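Local coordinates for periplasmic beta-glucosidase (Pseudomonas aeruginosa, PDB 6R5T), which probably hydrolyses terminal, non-reducing beta-D-glucosyl residues of beta-glucosides, releasing beta-D-glucose, as a family 3 glycoside hydrolase of the periplasm, at residues S615-S620 with L643-K648. The protein carries 1 engineered substitution. Residues are numbered along the deposited sequence; the frame is centred on the assembly and turned at random.
Sequences SYTEFS and LSNSGK
With OG1 of Thr-617 trans to its own N (chi1 -161°) and CG of Asn-645 likewise extended (chi1 -177°), the hydroxyl meets the amide oxygen: Thr-617 OG1 donates to Asn-645 OD1 at 2.7 Å. The setting is an antiparallel pairing, strand 619-626 against strand 636-645, at the edge of a three-stranded sheet in a beta-sandwich consistent with the C-terminal fibronectin type III-like module, and it illustrates how the open end of a beta ladder can be tied by backbone and side-chain bonds together. Asn-645 opens an Asx turn, its OD1 taking Gly-647 N in the carbonyl plane at 3.1 Å, while the threonine hydroxyl approaches 18° off that plane; two donors thus hold the amide oxygen. Asn-645 ND2 donates to the carbonyls of Leu-681 and Arg-649, which should fix the rotation of the amide. In the ladder proper, Ser-620 and Ser-644 form a hydrogen-bonded pair, each N to the other's O at 2.9 Å. Phe-619 and Asn-645 are the non-hydrogen-bonded pair beside it, the ring oblique to the amide, and Phe-619 CB rests 4.0 Å from Leu-643 CD1 on the side covered by strand 651-660. Where the strands part, Glu-618 O accepts Ser-646 N at 2.8 Å through a bent N-H. A water bridges Tyr-616 O and Lys-648 N farther out, and the hydroxyls Ser-620 OG and Ser-646 OG are hydrogen-bonded at 3.0 Å.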
# COMPACT_ATOMS: atom_id res chain seq x y z
N SER A 615 12.62 23.03 -19.35
CA SER A 615 13.60 23.34 -20.41
C SER A 615 14.12 24.75 -20.18
O SER A 615 13.41 25.54 -19.58
CB SER A 615 12.94 23.21 -21.78
OG SER A 615 13.79 23.54 -22.88
N TYR A 616 15.23 25.07 -20.83
CA TYR A 616 15.71 26.46 -20.93
C TYR A 616 14.97 27.21 -22.04
O TYR A 616 15.20 28.44 -22.21
CB TYR A 616 17.21 26.48 -21.19
CG TYR A 616 18.08 25.87 -20.11
CD1 TYR A 616 17.69 25.79 -18.78
CD2 TYR A 616 19.34 25.42 -20.42
CE1 TYR A 616 18.52 25.26 -17.81
CE2 TYR A 616 20.17 24.87 -19.48
CZ TYR A 616 19.79 24.81 -18.14
OH TYR A 616 20.60 24.26 -17.21
N THR A 617 14.17 26.54 -22.84
CA THR A 617 13.28 27.21 -23.81
C THR A 617 11.83 26.93 -23.47
O THR A 617 11.54 26.24 -22.49
CB THR A 617 13.68 26.79 -25.22
OG1 THR A 617 13.16 27.76 -26.11
CG2 THR A 617 13.19 25.41 -25.60
N GLU A 618 10.94 27.47 -24.25
CA GLU A 618 9.48 27.26 -24.08
C GLU A 618 8.95 26.58 -25.34
O GLU A 618 9.49 26.80 -26.44
CB GLU A 618 8.72 28.56 -23.82
CG GLU A 618 8.78 29.01 -22.37
CD GLU A 618 8.12 28.13 -21.30
OE1 GLU A 618 7.37 27.17 -21.63
OE2 GLU A 618 8.39 28.39 -20.13
N PHE A 619 7.95 25.76 -25.15
CA PHE A 619 7.32 25.03 -26.26
C PHE A 619 5.82 25.34 -26.28
O PHE A 619 5.19 25.70 -25.24
CB PHE A 619 7.57 23.53 -26.13
CG PHE A 619 9.02 23.13 -26.21
CD1 PHE A 619 9.63 22.88 -27.43
CD2 PHE A 619 9.78 22.99 -25.05
CE1 PHE A 619 10.97 22.49 -27.49
CE2 PHE A 619 11.10 22.60 -25.11
CZ PHE A 619 11.70 22.39 -26.35
N SER A 620 5.28 25.27 -27.48
CA SER A 620 3.84 25.50 -27.76
C SER A 620 3.31 24.31 -28.54
O SER A 620 4.04 23.71 -29.35
CB SER A 620 3.60 26.77 -28.51
OG SER A 620 4.15 27.89 -27.82
N LEU A 643 4.10 20.85 -32.75
CA LEU A 643 4.98 21.33 -31.66
C LEU A 643 5.86 22.46 -32.19
O LEU A 643 6.48 22.25 -33.25
CB LEU A 643 5.83 20.18 -31.17
CG LEU A 643 6.87 20.53 -30.11
CD1 LEU A 643 6.23 20.86 -28.77
CD2 LEU A 643 7.89 19.41 -29.97
N SER A 644 5.98 23.54 -31.44
CA SER A 644 6.87 24.68 -31.79
C SER A 644 7.79 25.02 -30.63
O SER A 644 7.37 24.94 -29.46
CB SER A 644 6.04 25.90 -32.17
OG SER A 644 5.10 25.56 -33.15
N ASN A 645 9.01 25.40 -30.93
CA ASN A 645 9.93 25.98 -29.95
C ASN A 645 9.68 27.48 -29.99
O ASN A 645 10.03 28.14 -31.00
CB ASN A 645 11.37 25.60 -30.27
CG ASN A 645 12.39 26.10 -29.28
OD1 ASN A 645 12.12 27.05 -28.54
ND2 ASN A 645 13.57 25.51 -29.28
N SER A 646 9.03 27.99 -28.96
CA SER A 646 8.62 29.41 -28.92
C SER A 646 9.57 30.24 -28.04
O SER A 646 9.21 31.40 -27.71
CB SER A 646 7.17 29.49 -28.48
OG SER A 646 6.98 28.84 -27.25
N GLY A 647 10.74 29.70 -27.66
CA GLY A 647 11.76 30.39 -26.86
C GLY A 647 13.02 30.72 -27.65
O GLY A 647 13.00 30.70 -28.90
N LYS A 648 14.14 30.89 -26.97
CA LYS A 648 15.37 31.41 -27.59
C LYS A 648 16.52 30.40 -27.64
O LYS A 648 17.58 30.74 -28.19
CB LYS A 648 15.81 32.65 -26.79
CG LYS A 648 14.75 33.74 -26.66
CD LYS A 648 14.92 34.57 -25.40
CE LYS A 648 14.05 35.81 -25.42
NZ LYS A 648 14.17 36.54 -24.14
O HOH W 1 14.88 30.46 -24.12
O HOH W 2 2.80 24.95 -32.35